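Long-range contacts in 16S rRNA methylase (Escherichia coli, PDB 3P2E), which methylates N1 of adenine 1408 in the 16S rRNA of assembled 30S subunits, using S-adenosyl-L-methionine, and so confers resistance to many aminoglycosides: residues 2-7 / 63-68; 24-29 / 97-102; 121-126 / 173-178; 182-187 / 206-211. One frame throughout, in Å; residues are numbered along the deposited sequence.

Contact 1 (2-7 / 63-68)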
loop_
_atom_site.group_PDB
_atom_site.type_symbol
_atom_site.label_atom_id
_atom_site.label_comp_id
_atom_site.label_asym_id
_atom_site.label_seq_id
_atom_site.Cartn_x
_atom_site.Cartn_y
_atom_site.Cartn_z
ATOM N N LEU A 2 -11.140 9.177 8.306
ATOM C CA LEU A 2 -11.836 9.615 7.064
ATOM C C LEU A 2 -11.751 8.564 5.969
ATOM O O LEU A 2 -10.657 8.132 5.600
ATOM C CB LEU A 2 -11.222 10.915 6.537
ATOM C CG LEU A 2 -11.428 12.204 7.331
ATOM C CD1 LEU A 2 -10.633 13.327 6.678
ATOM C CD2 LEU A 2 -12.910 12.551 7.379
ATOM N N ILE A 3 -12.905 8.158 5.452
ATOM C CA ILE A 3 -12.952 7.181 4.371
ATOM C C ILE A 3 -13.864 7.705 3.272
ATOM O O ILE A 3 -14.622 8.658 3.478
ATOM C CB ILE A 3 -13.503 5.818 4.840
ATOM C CG1 ILE A 3 -14.980 5.951 5.218
ATOM C CG2 ILE A 3 -12.686 5.305 6.017
ATOM C CD1 ILE A 3 -15.679 4.625 5.437
ATOM N N LEU A 4 -13.787 7.087 2.100
ATOM C CA LEU A 4 -14.621 7.489 0.980
ATOM C C LEU A 4 -15.799 6.551 0.774
ATOM O O LEU A 4 -15.643 5.331 0.771
ATOM C CB LEU A 4 -13.813 7.523 -0.319
ATOM C CG LEU A 4 -12.857 8.683 -0.582
ATOM C CD1 LEU A 4 -12.257 8.509 -1.974
ATOM C CD2 LEU A 4 -13.602 10.010 -0.497
ATOM N N LYS A 5 -16.978 7.138 0.612
ATOM C CA LYS A 5 -18.194 6.388 0.339
ATOM C C LYS A 5 -18.599 6.978 -1.003
ATOM O O LYS A 5 -19.318 7.974 -1.067
ATOM C CB LYS A 5 -19.263 6.667 1.399
ATOM C CG LYS A 5 -20.582 5.950 1.142
ATOM C CD LYS A 5 -21.556 6.110 2.302
ATOM C CE LYS A 5 -21.051 5.401 3.554
ATOM N NZ LYS A 5 -22.013 5.498 4.688
ATOM N N GLY A 6 -18.121 6.370 -2.080
ATOM C CA GLY A 6 -18.406 6.921 -3.389
ATOM C C GLY A 6 -17.514 8.147 -3.478
ATOM O O GLY A 6 -16.317 8.052 -3.215
ATOM N N THR A 7 -18.080 9.300 -3.825
ATOM C CA THR A 7 -17.295 10.527 -3.924
ATOM C C THR A 7 -17.400 11.351 -2.644
ATOM O O THR A 7 -16.852 12.448 -2.555
ATOM C CB THR A 7 -17.763 11.405 -5.105
ATOM O OG1 THR A 7 -19.125 11.808 -4.898
ATOM C CG2 THR A 7 -17.656 10.638 -6.410
ATOM N N ASP A 63 -13.478 7.252 -9.011
ATOM C CA ASP A 63 -14.010 6.236 -9.914
ATOM C C ASP A 63 -14.091 4.852 -9.288
ATOM O O ASP A 63 -15.145 4.216 -9.313
ATOM C CB ASP A 63 -13.188 6.187 -11.202
ATOM C CG ASP A 63 -13.601 7.261 -12.189
ATOM O OD1 ASP A 63 -13.693 8.439 -11.781
ATOM O OD2 ASP A 63 -13.833 6.929 -13.370
ATOM N N ILE A 64 -12.987 4.375 -8.727
ATOM C CA ILE A 64 -13.005 3.055 -8.115
ATOM C C ILE A 64 -13.829 3.041 -6.827
ATOM O O ILE A 64 -14.442 2.033 -6.489
ATOM C CB ILE A 64 -11.573 2.549 -7.834
ATOM C CG1 ILE A 64 -10.840 2.312 -9.159
ATOM C CG2 ILE A 64 -11.624 1.259 -7.018
ATOM C CD1 ILE A 64 -11.531 1.317 -10.087
ATOM N N SER A 65 -13.856 4.162 -6.115
ATOM C CA SER A 65 -14.633 4.241 -4.887
ATOM C C SER A 65 -16.117 4.092 -5.222
ATOM O O SER A 65 -16.870 3.461 -4.481
ATOM C CB SER A 65 -14.398 5.580 -4.186
ATOM O OG SER A 65 -15.190 5.671 -3.020
ATOM N N LYS A 66 -16.529 4.675 -6.345
ATOM C CA LYS A 66 -17.921 4.590 -6.782
ATOM C C LYS A 66 -18.234 3.171 -7.241
ATOM O O LYS A 66 -19.358 2.693 -7.096
ATOM C CB LYS A 66 -18.180 5.573 -7.929
ATOM C CG LYS A 66 -18.296 7.026 -7.483
ATOM C CD LYS A 66 -18.174 7.990 -8.662
ATOM C CE LYS A 66 -19.218 7.718 -9.730
ATOM N NZ LYS A 66 -19.012 8.601 -10.917
ATOM N N LYS A 67 -17.231 2.498 -7.789
ATOM C CA LYS A 67 -17.411 1.139 -8.276
ATOM C C LYS A 67 -17.599 0.114 -7.158
ATOM O O LYS A 67 -18.468 -0.749 -7.251
ATOM C CB LYS A 67 -16.218 0.732 -9.149
ATOM C CG LYS A 67 -16.353 -0.643 -9.783
ATOM C CD LYS A 67 -15.224 -0.914 -10.767
ATOM C CE LYS A 67 -15.432 -2.240 -11.489
ATOM N NZ LYS A 67 -14.434 -2.455 -12.571
ATOM N N ILE A 68 -16.804 0.211 -6.097
ATOM C CA ILE A 68 -16.913 -0.765 -5.019
ATOM C C ILE A 68 -18.197 -0.685 -4.208
ATOM O O ILE A 68 -18.532 -1.627 -3.490
ATOM C CB ILE A 68 -15.714 -0.692 -4.045
ATOM C CG1 ILE A 68 -15.686 0.658 -3.328
ATOM C CG2 ILE A 68 -14.427 -0.937 -4.808
ATOM C CD1 ILE A 68 -14.683 0.718 -2.192
HETATM O O HOH W 1 -16.795 3.638 -1.746
#
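Ser65 and Gly6 join helix 62-68 of the Rossmann-like methyltransferase fold to the N-terminal hairpin formed by strands 3-5 and 8-10. The hydroxyl of Ser65 lies anti to its own backbone N (chi1 178°), which carries OG off the helix towards the turn of the hairpin. There it donates a short hydrogen bond to Gly6 O, 2.6 Å from Ser65 OG, approaching in the carbonyl plane on a lone pair at a C=O...O angle of 120°. CB of Leu4 packs against the same hydroxyl, with Leu4 CB 3.6 Å from Ser65 OG. Gly6, with positive phi (74°), brings its CA to 4.1 Å from Lys66 CG. At the exposed margin Thr7 and Lys66 pass each other at a slant: the methyl of Thr7 rests on the aliphatic part of the lysine, Thr7 CG2 lying 3.5 Å from Lys66 CD, at the bend of the lysine chain. Phe82 of strand 80-83 is shared by the two sides, bonding to the backbone of Leu4 and touching the side chain of Ser65. A water completes the join: it accepts from Gly6 N and donates to Leu4 O and to Ser65 O, the last 2.7 Å from the water oxygen.

Contact 2 (24-29 / 97-102); sequences FDRVHI and IADSIS
With CG anti to the backbone N (chi1 178°), the imidazole of His28 leans across to the neighbouring strand, where Ser100 OG, held between its own backbone N and carbonyl carbon (chi1 53°), meets the ring edge in plane. His28 ND1 and Ser100 OG are 2.6 Å apart, a short hydrogen bond in which either could donate. On its other nitrogen the ring donates a more bent bond, His28 NE2 to Ser102 OG at 3.1 Å, with the hydroxyl 21° out of the ring plane; a water bonds to both. Strands 26-31 and 98-104 are parallel neighbours at the centre of the Rossmann-like sheet, and Ile29 N to Ser100 O (3.0 Å) and Ser102 N to Ile29 O (2.9 Å) keep the register. Where segment 97-102 turns a corner at Asp99, that carboxylate takes over from the backbone: Val27 N donates to Asp99 OD2 at 2.8 Å on the anti side, and Asp99 N returns a bond to Val27 O. Asp99 CB lies under one face of the Arg26 guanidinium, towards its rim, 3.5 Å from Arg26 NH2, the carboxylate not pairing with it. Beside Val27, Ile29 CD1 packs on Ile97 CG2 and Ala98 CB. Asp30 also binds Ser102 OG. Lys130, salt-bridged to Asp99, probably offsets the nearby carboxylate of Glu132 and favours charged Asp99, while bonds at both nitrogens probably limit rotation of the His28 ring.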
loop_
_atom_site.group_PDB
_atom_site.type_symbol
_atom_site.label_atom_id
_atom_site.label_comp_id
_atom_site.label_asym_id
_atom_site.label_seq_id
_atom_site.Cartn_x
_atom_site.Cartn_y
_atom_site.Cartn_z
ATOM N N PHE A 24 -13.312 -11.228 7.951
ATOM C CA PHE A 24 -12.093 -11.532 7.206
ATOM C C PHE A 24 -10.995 -12.041 8.131
ATOM O O PHE A 24 -10.915 -11.645 9.292
ATOM C CB PHE A 24 -11.620 -10.274 6.474
ATOM C CG PHE A 24 -12.644 -9.715 5.535
ATOM C CD1 PHE A 24 -12.816 -10.262 4.268
ATOM C CD2 PHE A 24 -13.479 -8.679 5.939
ATOM C CE1 PHE A 24 -13.807 -9.791 3.414
ATOM C CE2 PHE A 24 -14.475 -8.197 5.095
ATOM C CZ PHE A 24 -14.641 -8.754 3.831
ATOM N N ASP A 25 -10.149 -12.926 7.617
ATOM C CA ASP A 25 -9.066 -13.468 8.425
ATOM C C ASP A 25 -7.782 -12.656 8.370
ATOM O O ASP A 25 -6.936 -12.790 9.251
ATOM C CB ASP A 25 -8.758 -14.907 8.021
ATOM C CG ASP A 25 -9.771 -15.891 8.564
ATOM O OD1 ASP A 25 -10.373 -15.594 9.616
ATOM O OD2 ASP A 25 -9.946 -16.963 7.953
ATOM N N ARG A 26 -7.632 -11.823 7.342
ATOM C CA ARG A 26 -6.426 -11.008 7.196
ATOM C C ARG A 26 -6.773 -9.577 6.808
ATOM O O ARG A 26 -7.856 -9.304 6.294
ATOM C CB ARG A 26 -5.504 -11.582 6.112
ATOM C CG ARG A 26 -5.083 -13.024 6.323
ATOM C CD ARG A 26 -4.202 -13.536 5.189
ATOM N NE ARG A 26 -2.812 -13.090 5.293
ATOM C CZ ARG A 26 -2.364 -11.892 4.923
ATOM N NH1 ARG A 26 -3.193 -10.991 4.411
ATOM N NH2 ARG A 26 -1.078 -11.597 5.066
ATOM N N VAL A 27 -5.841 -8.671 7.070
ATOM C CA VAL A 27 -6.006 -7.266 6.719
ATOM C C VAL A 27 -4.739 -6.820 5.993
ATOM O O VAL A 27 -3.630 -7.036 6.476
ATOM C CB VAL A 27 -6.195 -6.373 7.977
ATOM C CG1 VAL A 27 -6.179 -4.894 7.580
ATOM C CG2 VAL A 27 -7.506 -6.713 8.663
ATOM N N HIS A 28 -4.910 -6.211 4.823
ATOM C CA HIS A 28 -3.779 -5.730 4.048
ATOM C C HIS A 28 -3.913 -4.224 3.854
ATOM O O HIS A 28 -4.982 -3.742 3.497
ATOM C CB HIS A 28 -3.742 -6.398 2.668
ATOM C CG HIS A 28 -2.631 -5.905 1.797
ATOM N ND1 HIS A 28 -1.337 -6.368 1.909
ATOM C CD2 HIS A 28 -2.603 -4.937 0.850
ATOM C CE1 HIS A 28 -0.560 -5.704 1.071
ATOM N NE2 HIS A 28 -1.304 -4.829 0.418
ATOM N N ILE A 29 -2.831 -3.492 4.097
ATOM C CA ILE A 29 -2.834 -2.046 3.909
ATOM C C ILE A 29 -1.904 -1.675 2.757
ATOM O O ILE A 29 -0.764 -2.139 2.697
ATOM C CB ILE A 29 -2.352 -1.286 5.177
ATOM C CG1 ILE A 29 -3.391 -1.415 6.296
ATOM C CG2 ILE A 29 -2.120 0.196 4.843
ATOM C CD1 ILE A 29 -3.001 -0.713 7.601
ATOM N N ILE A 97 -3.057 -3.302 13.128
ATOM C CA ILE A 97 -4.182 -3.975 12.479
ATOM C C ILE A 97 -3.858 -4.822 11.243
ATOM O O ILE A 97 -4.613 -5.731 10.895
ATOM C CB ILE A 97 -5.238 -2.922 12.053
ATOM C CG1 ILE A 97 -6.572 -3.588 11.724
ATOM C CG2 ILE A 97 -4.747 -2.169 10.822
ATOM C CD1 ILE A 97 -7.654 -2.598 11.314
ATOM N N ALA A 98 -2.742 -4.535 10.584
ATOM C CA ALA A 98 -2.411 -5.238 9.346
ATOM C C ALA A 98 -1.509 -6.468 9.374
ATOM O O ALA A 98 -0.501 -6.514 10.075
ATOM C CB ALA A 98 -1.855 -4.237 8.343
ATOM N N ASP A 99 -1.890 -7.465 8.578
ATOM C CA ASP A 99 -1.111 -8.690 8.442
ATOM C C ASP A 99 -0.026 -8.436 7.397
ATOM O O ASP A 99 0.992 -9.131 7.357
ATOM C CB ASP A 99 -2.006 -9.841 7.967
ATOM C CG ASP A 99 -2.967 -10.298 9.030
ATOM O OD1 ASP A 99 -2.557 -11.117 9.885
ATOM O OD2 ASP A 99 -4.125 -9.836 9.024
ATOM N N SER A 100 -0.253 -7.435 6.549
ATOM C CA SER A 100 0.696 -7.090 5.499
ATOM C C SER A 100 0.552 -5.632 5.085
ATOM O O SER A 100 -0.544 -5.074 5.121
ATOM C CB SER A 100 0.495 -7.996 4.282
ATOM O OG SER A 100 -0.855 -7.988 3.851
ATOM N N ILE A 101 1.671 -5.021 4.707
ATOM C CA ILE A 101 1.697 -3.623 4.295
ATOM C C ILE A 101 2.521 -3.471 3.033
ATOM O O ILE A 101 3.599 -4.047 2.912
ATOM C CB ILE A 101 2.333 -2.715 5.379
ATOM C CG1 ILE A 101 1.473 -2.708 6.642
ATOM C CG2 ILE A 101 2.481 -1.296 4.850
ATOM C CD1 ILE A 101 1.534 -3.980 7.449
ATOM N N SER A 102 2.015 -2.687 2.092
ATOM C CA SER A 102 2.738 -2.471 0.855
ATOM C C SER A 102 2.799 -1.000 0.474
ATOM O O SER A 102 1.929 -0.209 0.842
ATOM C CB SER A 102 2.082 -3.250 -0.289
ATOM O OG SER A 102 0.766 -2.779 -0.531
HETATM O O HOH W 2 -4.156 -13.431 10.294
HETATM O O HOH W 3 -0.816 -3.876 -2.181
#

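Contact 3 (121-126 / 173-178)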
loop_
_atom_site.group_PDB
_atom_site.type_symbol
_atom_site.label_atom_id
_atom_site.label_comp_id
_atom_site.label_asym_id
_atom_site.label_seq_id
_atom_site.Cartn_x
_atom_site.Cartn_y
_atom_site.Cartn_z
ATOM N N ILE A 121 9.073 8.402 9.905
ATOM C CA ILE A 121 7.889 8.107 9.109
ATOM C C ILE A 121 7.706 6.599 8.929
ATOM O O ILE A 121 6.594 6.085 9.074
ATOM C CB ILE A 121 7.956 8.776 7.716
ATOM C CG1 ILE A 121 8.045 10.296 7.866
ATOM C CG2 ILE A 121 6.712 8.418 6.914
ATOM C CD1 ILE A 121 6.844 10.926 8.547
ATOM N N LEU A 122 8.784 5.885 8.616
ATOM C CA LEU A 122 8.667 4.439 8.442
ATOM C C LEU A 122 8.215 3.793 9.749
ATOM O O LEU A 122 7.498 2.791 9.744
ATOM C CB LEU A 122 9.991 3.828 7.970
ATOM C CG LEU A 122 10.390 4.154 6.524
ATOM C CD1 LEU A 122 11.555 3.268 6.107
ATOM C CD2 LEU A 122 9.207 3.930 5.586
ATOM N N SER A 123 8.630 4.372 10.873
ATOM C CA SER A 123 8.229 3.848 12.171
ATOM C C SER A 123 6.712 3.953 12.306
ATOM O O SER A 123 6.070 3.040 12.839
ATOM C CB SER A 123 8.909 4.624 13.300
ATOM O OG SER A 123 10.304 4.383 13.305
ATOM N N ASN A 124 6.143 5.059 11.820
ATOM C CA ASN A 124 4.691 5.256 11.876
ATOM C C ASN A 124 4.005 4.182 11.041
ATOM O O ASN A 124 2.960 3.656 11.425
ATOM C CB ASN A 124 4.265 6.618 11.307
ATOM C CG ASN A 124 4.872 7.795 12.038
ATOM O OD1 ASN A 124 5.124 7.741 13.242
ATOM N ND2 ASN A 124 5.084 8.887 11.308
ATOM N N VAL A 125 4.579 3.873 9.881
ATOM C CA VAL A 125 3.993 2.857 9.015
ATOM C C VAL A 125 4.088 1.481 9.669
ATOM O O VAL A 125 3.162 0.674 9.577
ATOM C CB VAL A 125 4.691 2.813 7.632
ATOM C CG1 VAL A 125 4.072 1.711 6.778
ATOM C CG2 VAL A 125 4.555 4.160 6.941
ATOM N N ALA A 126 5.205 1.209 10.335
ATOM C CA ALA A 126 5.371 -0.080 10.992
ATOM C C ALA A 126 4.346 -0.244 12.114
ATOM O O ALA A 126 3.920 -1.358 12.409
ATOM C CB ALA A 126 6.786 -0.211 11.541
ATOM N N SER A 173 15.596 -1.605 9.886
ATOM C CA SER A 173 15.441 -2.403 11.096
ATOM C C SER A 173 15.090 -1.513 12.285
ATOM O O SER A 173 14.255 -1.877 13.122
ATOM C CB SER A 173 16.724 -3.178 11.396
ATOM O OG SER A 173 16.568 -3.939 12.578
ATOM N N ASN A 174 15.720 -0.344 12.353
ATOM C CA ASN A 174 15.463 0.594 13.442
ATOM C C ASN A 174 14.018 1.085 13.432
ATOM O O ASN A 174 13.480 1.468 14.472
ATOM C CB ASN A 174 16.407 1.797 13.350
ATOM C CG ASN A 174 17.855 1.421 13.589
ATOM O OD1 ASN A 174 18.184 0.762 14.577
ATOM N ND2 ASN A 174 18.734 1.849 12.688
ATOM N N SER A 175 13.397 1.072 12.255
ATOM C CA SER A 175 12.015 1.516 12.108
ATOM C C SER A 175 11.019 0.376 12.276
ATOM O O SER A 175 9.806 0.600 12.255
ATOM C CB SER A 175 11.807 2.169 10.739
ATOM O OG SER A 175 12.575 3.354 10.622
ATOM N N GLY A 176 11.533 -0.840 12.434
ATOM C CA GLY A 176 10.667 -1.994 12.612
ATOM C C GLY A 176 10.578 -2.905 11.400
ATOM O O GLY A 176 9.880 -3.923 11.432
ATOM N N PHE A 177 11.280 -2.556 10.329
ATOM C CA PHE A 177 11.248 -3.377 9.119
ATOM C C PHE A 177 12.506 -4.230 8.946
ATOM O O PHE A 177 13.614 -3.709 8.801
ATOM C CB PHE A 177 11.045 -2.487 7.891
ATOM C CG PHE A 177 9.707 -1.800 7.856
ATOM C CD1 PHE A 177 8.546 -2.526 7.615
ATOM C CD2 PHE A 177 9.606 -0.429 8.077
ATOM C CE1 PHE A 177 7.302 -1.899 7.595
ATOM C CE2 PHE A 177 8.367 0.210 8.059
ATOM C CZ PHE A 177 7.209 -0.530 7.817
ATOM N N ARG A 178 12.319 -5.548 8.954
ATOM C CA ARG A 178 13.418 -6.498 8.801
ATOM C C ARG A 178 13.448 -7.029 7.368
ATOM O O ARG A 178 12.600 -7.833 6.979
ATOM C CB ARG A 178 13.230 -7.661 9.768
ATOM C CG ARG A 178 13.216 -7.272 11.238
ATOM C CD ARG A 178 14.617 -7.001 11.747
ATOM N NE ARG A 178 14.640 -6.868 13.200
ATOM C CZ ARG A 178 15.751 -6.822 13.928
ATOM N NH1 ARG A 178 16.938 -6.899 13.335
ATOM N NH2 ARG A 178 15.675 -6.706 15.247
HETATM O O HOH W 4 12.991 4.552 13.864
#
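Phe177 meets helix 119-126 with the far edge of its ring: Phe177 CE2 lies 3.2 Å from Leu122 O, near the ring plane, and CZ touches Val125 CG1 at 4.0 Å, the two side chains crossing at about a right angle. The methyl of Ala126 sits over the ring off centre, 4.2 Å from the Phe177 centroid and 29° from its normal, in a CH-pi contact. The same methyl is close to the preceding backbone, with Ala126 CB 3.2 Å from Ser175 O. One turn back along the helix, Leu122 CB packs on Ser175 CB at 3.7 Å. The approach coincides with the Schellman motif that ends helix 166-175: Gly176, at phi 106°, turns the chain out of the helix towards strand 178-185, its CA 4.4 Å from Ala126 CB. The hydroxyls of Ser123 and Ser175, both anti to their carbonyl carbons, do not bond to each other but share Arg119 O as acceptor. A water donates to Ser123 OG, 2.7 Å away, and weakly to Asn174 O. Further out, on strand 133-139 of the central sheet, Phe137 meets the Phe177 ring edge-to-face and Phe135 meets it at an oblique angle.

Contact 4 (182-187 / 206-211); sequences VKELDN and KRSFFR
Leu185 and Phe209 form a hydrogen-bonded pair in the antiparallel join of the edge strand 178-185 and its neighbour 209-215 in the seven-stranded methyltransferase sheet, whose order is 3-2-1-4-5-7-6. This buried end is closely packed. Leu185 N donates to Phe209 O at 2.7 Å from above the carbonyl plane, the return bond from Phe209 N to Leu185 O is longer, and the two CB atoms lie alongside. The Phe209 ring turns its edge to Leu185 O in plane and reaches Val190 of helix 187-190. On the same face Leu185 CD1 sits over one face of the Arg211 guanidinium, towards its rim, 4.1 Å above its plane. Next along the strands, Lys183 and Arg211 pair through two backbone bonds, Arg211 N to Lys183 O being the straighter, with an N-H...O angle of 171°. Their side chains mark the change to the loose side: they run side by side, pointing the same way, and Lys183 NZ comes to 4.4 Å from Arg211 NH2, an approach of like charges that solvent probably screens. On the other face exposed Glu184, extended with CG anti to its backbone N (chi1 -174°), lies along Phe210, with Glu184 CD 3.5 Å from Phe210 CE1 and the carboxylate turned 43° from the ring. Beyond Asp186, which caps helix 187-190 through Tyr189 N, the backbones separate and water enters: one molecule donates to Arg207 O, 2.8 Å from its oxygen, and accepts a weak bond from Asn187 N.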
loop_
_atom_site.group_PDB
_atom_site.type_symbol
_atom_site.label_atom_id
_atom_site.label_comp_id
_atom_site.label_asym_id
_atom_site.label_seq_id
_atom_site.Cartn_x
_atom_site.Cartn_y
_atom_site.Cartn_z
ATOM N N VAL A 182 15.710 -8.779 -1.353
ATOM C CA VAL A 182 15.785 -7.617 -2.237
ATOM C C VAL A 182 15.878 -8.186 -3.649
ATOM O O VAL A 182 16.813 -8.919 -3.969
ATOM C CB VAL A 182 17.025 -6.743 -1.962
ATOM C CG1 VAL A 182 17.099 -5.606 -2.986
ATOM C CG2 VAL A 182 16.958 -6.173 -0.557
ATOM N N LYS A 183 14.904 -7.858 -4.490
ATOM C CA LYS A 183 14.888 -8.372 -5.854
ATOM C C LYS A 183 14.686 -7.272 -6.885
ATOM O O LYS A 183 13.877 -6.372 -6.688
ATOM C CB LYS A 183 13.767 -9.407 -5.991
ATOM C CG LYS A 183 13.723 -10.134 -7.330
ATOM C CD LYS A 183 12.652 -11.214 -7.316
ATOM C CE LYS A 183 12.654 -12.032 -8.601
ATOM N NZ LYS A 183 11.611 -13.103 -8.569
ATOM N N GLU A 184 15.430 -7.348 -7.984
ATOM C CA GLU A 184 15.289 -6.370 -9.055
ATOM C C GLU A 184 14.288 -6.959 -10.046
ATOM O O GLU A 184 14.495 -8.054 -10.574
ATOM C CB GLU A 184 16.642 -6.123 -9.734
ATOM C CG GLU A 184 16.617 -5.014 -10.779
ATOM C CD GLU A 184 18.008 -4.574 -11.200
ATOM O OE1 GLU A 184 18.111 -3.714 -12.100
ATOM O OE2 GLU A 184 18.995 -5.085 -10.629
ATOM N N LEU A 185 13.198 -6.235 -10.287
ATOM C CA LEU A 185 12.150 -6.695 -11.194
ATOM C C LEU A 185 12.159 -5.911 -12.508
ATOM O O LEU A 185 12.734 -4.826 -12.581
ATOM C CB LEU A 185 10.792 -6.563 -10.498
ATOM C CG LEU A 185 10.697 -7.329 -9.173
ATOM C CD1 LEU A 185 9.512 -6.829 -8.357
ATOM C CD2 LEU A 185 10.585 -8.820 -9.452
ATOM N N ASP A 186 11.520 -6.463 -13.540
ATOM C CA ASP A 186 11.484 -5.809 -14.847
ATOM C C ASP A 186 10.118 -5.278 -15.266
ATOM O O ASP A 186 9.127 -5.432 -14.552
ATOM C CB ASP A 186 12.010 -6.758 -15.938
ATOM C CG ASP A 186 11.273 -8.089 -15.975
ATOM O OD1 ASP A 186 10.083 -8.144 -15.601
ATOM O OD2 ASP A 186 11.887 -9.093 -16.400
ATOM N N ASN A 187 10.071 -4.640 -16.432
ATOM C CA ASN A 187 8.819 -4.091 -16.937
ATOM C C ASN A 187 7.736 -5.159 -17.048
ATOM O O ASN A 187 6.584 -4.910 -16.705
ATOM C CB ASN A 187 9.021 -3.443 -18.315
ATOM C CG ASN A 187 9.831 -2.167 -18.254
ATOM O OD1 ASN A 187 9.350 -1.088 -18.621
ATOM N ND2 ASN A 187 11.070 -2.279 -17.800
ATOM N N LYS A 206 12.534 0.891 -20.853
ATOM C CA LYS A 206 12.971 -0.168 -19.952
ATOM C C LYS A 206 13.386 0.525 -18.659
ATOM O O LYS A 206 14.132 1.505 -18.687
ATOM C CB LYS A 206 14.170 -0.914 -20.539
ATOM C CG LYS A 206 14.829 -1.879 -19.559
ATOM C CD LYS A 206 15.995 -2.611 -20.197
ATOM C CE LYS A 206 16.638 -3.582 -19.217
ATOM N NZ LYS A 206 17.792 -4.302 -19.830
ATOM N N ARG A 207 12.905 0.012 -17.529
ATOM C CA ARG A 207 13.207 0.604 -16.231
ATOM C C ARG A 207 13.478 -0.471 -15.190
ATOM O O ARG A 207 12.942 -1.575 -15.271
ATOM C CB ARG A 207 12.022 1.455 -15.757
ATOM C CG ARG A 207 11.625 2.587 -16.692
ATOM C CD ARG A 207 10.367 3.280 -16.179
ATOM N NE ARG A 207 10.515 3.683 -14.787
ATOM C CZ ARG A 207 10.660 4.939 -14.376
ATOM N NH1 ARG A 207 10.671 5.937 -15.251
ATOM N NH2 ARG A 207 10.809 5.196 -13.084
ATOM N N SER A 208 14.302 -0.137 -14.205
ATOM C CA SER A 208 14.612 -1.072 -13.135
ATOM C C SER A 208 13.661 -0.819 -11.975
ATOM O O SER A 208 13.429 0.329 -11.598
ATOM C CB SER A 208 16.056 -0.893 -12.658
ATOM O OG SER A 208 16.977 -1.346 -13.632
ATOM N N PHE A 209 13.098 -1.895 -11.434
ATOM C CA PHE A 209 12.194 -1.817 -10.293
ATOM C C PHE A 209 12.855 -2.644 -9.197
ATOM O O PHE A 209 13.502 -3.656 -9.478
ATOM C CB PHE A 209 10.824 -2.410 -10.647
ATOM C CG PHE A 209 10.142 -1.713 -11.791
ATOM C CD1 PHE A 209 9.250 -0.669 -11.559
ATOM C CD2 PHE A 209 10.400 -2.096 -13.104
ATOM C CE1 PHE A 209 8.624 -0.017 -12.621
ATOM C CE2 PHE A 209 9.781 -1.450 -14.172
ATOM C CZ PHE A 209 8.890 -0.409 -13.930
ATOM N N PHE A 210 12.710 -2.206 -7.953
ATOM C CA PHE A 210 13.314 -2.913 -6.834
ATOM C C PHE A 210 12.296 -3.213 -5.755
ATOM O O PHE A 210 11.541 -2.334 -5.341
ATOM C CB PHE A 210 14.446 -2.071 -6.240
ATOM C CG PHE A 210 15.525 -1.742 -7.222
ATOM C CD1 PHE A 210 16.476 -2.697 -7.575
ATOM C CD2 PHE A 210 15.560 -0.495 -7.838
ATOM C CE1 PHE A 210 17.446 -2.411 -8.532
ATOM C CE2 PHE A 210 16.526 -0.203 -8.795
ATOM C CZ PHE A 210 17.468 -1.163 -9.142
ATOM N N ARG A 211 12.264 -4.462 -5.308
ATOM C CA ARG A 211 11.344 -4.830 -4.247
ATOM C C ARG A 211 12.122 -5.214 -3.011
ATOM O O ARG A 211 12.914 -6.153 -3.039
ATOM C CB ARG A 211 10.452 -6.007 -4.645
ATOM C CG ARG A 211 9.537 -6.476 -3.501
ATOM C CD ARG A 211 8.603 -7.585 -3.949
ATOM N NE ARG A 211 9.336 -8.804 -4.280
ATOM C CZ ARG A 211 8.892 -9.735 -5.119
ATOM N NH1 ARG A 211 7.719 -9.586 -5.717
ATOM N NH2 ARG A 211 9.620 -10.820 -5.351
HETATM O O HOH W 5 13.353 -3.951 -16.760
#

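How the contacts relate
Contact 2 is the core of the set, a parallel pairing in the middle of the sheet, whereas contacts 1, 3 and 4 are only partly buried. Contacts 2 and 4 belong to the same sheet: one is parallel with its polar side chains bonded across the strands, the other antiparallel at the edge with charged groups towards solvent. Contact 3 packs a helix against the end of another and the loop after it, and touches contact 2 through Val125 and Ile101; its helix 166-175 leads into strand 178-185 of contact 4. Contact 1, across the chain's centre from contacts 3 and 4, is held by one serine hydrogen bond and a bridging water, with Thr7 packed on Lys66.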